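PDB 3LE1: phosphotransferase system, HPr-related proteins from Thermoanaerobacter tengcongensis, which probably serves as the general, non-sugar-specific phosphocarrier HPr of the phosphoenolpyruvate-dependent sugar phosphotransferase system, which phosphorylates sugars as they cross the cell membrane. Local coordinates for residues A20-T25 against D79-K84. Sequence-based numbering, arbitrary orientation.
Sequences ALFVQT and DLIESK
Leu80 sets its CD2 methyl against Leu21, Phe22 and Thr25 on one side of helix 16-26. The closest approach is tip to tip, with Leu80 CD2 3.3 Å from Thr25 OG1. Leu80 CD2 also lies 3.8 Å from Leu21 O and 3.9 Å from Phe22 CA. With CG anti to the backbone N (chi1 -168°), the Leu80 side chain extends toward helix 16-26. Beside it, Ile81 brings CD1 to the edge of the Phe22 ring, near the ring plane, 4.0 Å from CE1. The contact across the helices is therefore apolar apart from the oxygens that the leucine methyl touches.

Those oxygens are paired within their own helix. Thr25 OG1 donates to Leu21 O over 3.0 Å, tilted 35° from the carbonyl plane. Thr25 N reaches Leu21 O from the opposite face of its carbonyl plane at 2.7 Å, so two donors grip this oxygen. With alanine in place of Thr25 the hydroxyl is gone, which is likely to leave Leu21 O with the backbone donor alone and open a gap beside Leu80 CD2.

On the other helix, Ser83 OG donates to Leu80 O, and Lys84 closes the C-terminal end in a Schellman motif. Phe22 also packs on Ile50 of helix 47-53 and Leu77 of helix 70-82. Ile81 touches Ile6 of strand 2-7, linking this pairing of helices 16-26 and 70-82 to the antiparallel sheet of the HPr open-faced beta-sandwich.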
loop_
_atom_site.group_PDB
_atom_site.type_symbol
_atom_site.label_atom_id
_atom_site.label_comp_id
_atom_site.label_asym_id
_atom_site.label_seq_id
_atom_site.Cartn_x
_atom_site.Cartn_y
_atom_site.Cartn_z
ATOM N N ALA A 20 7.866 -4.992 -2.935
ATOM C CA ALA A 20 7.794 -5.378 -4.339
ATOM C C ALA A 20 6.411 -5.918 -4.661
ATOM O O ALA A 20 5.836 -5.601 -5.707
ATOM C CB ALA A 20 8.855 -6.430 -4.660
ATOM N N LEU A 21 5.893 -6.736 -3.748
ATOM C CA LEU A 21 4.570 -7.340 -3.882
ATOM C C LEU A 21 3.480 -6.290 -3.753
ATOM O O LEU A 21 2.457 -6.356 -4.435
ATOM C CB LEU A 21 4.365 -8.402 -2.810
ATOM C CG LEU A 21 5.078 -9.736 -3.031
ATOM C CD1 LEU A 21 5.397 -10.388 -1.703
ATOM C CD2 LEU A 21 4.245 -10.652 -3.903
ATOM N N PHE A 22 3.697 -5.337 -2.854
ATOM C CA PHE A 22 2.766 -4.238 -2.666
ATOM C C PHE A 22 2.575 -3.498 -3.981
ATOM O O PHE A 22 1.446 -3.311 -4.420
ATOM C CB PHE A 22 3.270 -3.290 -1.579
ATOM C CG PHE A 22 2.299 -2.193 -1.228
ATOM C CD1 PHE A 22 1.360 -2.371 -0.223
ATOM C CD2 PHE A 22 2.331 -0.979 -1.897
ATOM C CE1 PHE A 22 0.475 -1.359 0.102
ATOM C CE2 PHE A 22 1.446 0.037 -1.569
ATOM C CZ PHE A 22 0.523 -0.158 -0.568
ATOM N N VAL A 23 3.683 -3.107 -4.619
ATOM C CA VAL A 23 3.649 -2.365 -5.873
ATOM C C VAL A 23 3.083 -3.246 -6.977
ATOM O O VAL A 23 2.340 -2.787 -7.845
ATOM C CB VAL A 23 5.061 -1.898 -6.279
ATOM C CG1 VAL A 23 5.073 -1.403 -7.718
ATOM C CG2 VAL A 23 5.561 -0.817 -5.332
ATOM N N GLN A 24 3.456 -4.517 -6.916
ATOM C CA GLN A 24 2.950 -5.538 -7.808
ATOM C C GLN A 24 1.426 -5.606 -7.744
ATOM O O GLN A 24 0.749 -5.580 -8.759
ATOM C CB GLN A 24 3.554 -6.883 -7.398
ATOM N N THR A 25 0.897 -5.686 -6.532
ATOM C CA THR A 25 -0.536 -5.799 -6.343
ATOM C C THR A 25 -1.239 -4.508 -6.763
ATOM O O THR A 25 -2.238 -4.545 -7.490
ATOM C CB THR A 25 -0.865 -6.177 -4.884
ATOM O OG1 THR A 25 -0.291 -7.462 -4.595
ATOM C CG2 THR A 25 -2.363 -6.233 -4.649
ATOM N N ASP A 79 -6.121 -6.717 2.055
ATOM C CA ASP A 79 -5.956 -8.159 2.181
ATOM C C ASP A 79 -4.489 -8.587 2.155
ATOM O O ASP A 79 -4.088 -9.468 2.906
ATOM C CB ASP A 79 -6.758 -8.882 1.088
ATOM C CG ASP A 79 -8.266 -8.715 1.262
ATOM O OD1 ASP A 79 -8.702 -8.214 2.316
ATOM O OD2 ASP A 79 -9.023 -9.092 0.341
ATOM N N LEU A 80 -3.688 -7.970 1.298
ATOM C CA LEU A 80 -2.270 -8.315 1.244
ATOM C C LEU A 80 -1.598 -7.977 2.571
ATOM O O LEU A 80 -0.847 -8.777 3.127
ATOM C CB LEU A 80 -1.587 -7.579 0.096
ATOM C CG LEU A 80 -0.178 -7.974 -0.347
ATOM C CD1 LEU A 80 -0.146 -9.392 -0.914
ATOM C CD2 LEU A 80 0.327 -6.991 -1.376
ATOM N N ILE A 81 -1.886 -6.792 3.093
ATOM C CA ILE A 81 -1.319 -6.359 4.364
ATOM C C ILE A 81 -1.776 -7.226 5.546
ATOM O O ILE A 81 -0.957 -7.648 6.366
ATOM C CB ILE A 81 -1.610 -4.867 4.623
ATOM C CG1 ILE A 81 -0.741 -4.008 3.701
ATOM C CG2 ILE A 81 -1.366 -4.505 6.082
ATOM C CD1 ILE A 81 -1.228 -2.575 3.516
ATOM N N GLU A 82 -3.073 -7.505 5.628
ATOM C CA GLU A 82 -3.616 -8.253 6.760
ATOM C C GLU A 82 -3.096 -9.691 6.813
ATOM O O GLU A 82 -2.966 -10.269 7.896
ATOM C CB GLU A 82 -5.147 -8.235 6.740
ATOM C CG GLU A 82 -5.749 -6.857 6.985
ATOM C CD GLU A 82 -5.347 -6.263 8.332
ATOM O OE1 GLU A 82 -4.959 -7.029 9.242
ATOM O OE2 GLU A 82 -5.427 -5.022 8.483
ATOM N N SER A 83 -2.792 -10.258 5.649
ATOM C CA SER A 83 -2.271 -11.622 5.572
ATOM C C SER A 83 -0.755 -11.636 5.753
ATOM O O SER A 83 -0.113 -12.687 5.626
ATOM C CB SER A 83 -2.621 -12.235 4.217
ATOM O OG SER A 83 -1.755 -11.755 3.206
ATOM N N LYS A 84 -0.190 -10.470 6.050
ATOM C CA LYS A 84 1.256 -10.292 6.131
ATOM C C LYS A 84 1.945 -10.726 4.846
ATOM O O LYS A 84 2.995 -11.377 4.873
ATOM C CB LYS A 84 1.850 -11.040 7.323
ATOM C CG LYS A 84 1.403 -10.497 8.653
ATOM C CD LYS A 84 2.033 -11.259 9.805
ATOM C CE LYS A 84 1.075 -11.319 10.980
ATOM N NZ LYS A 84 0.565 -9.962 11.318
#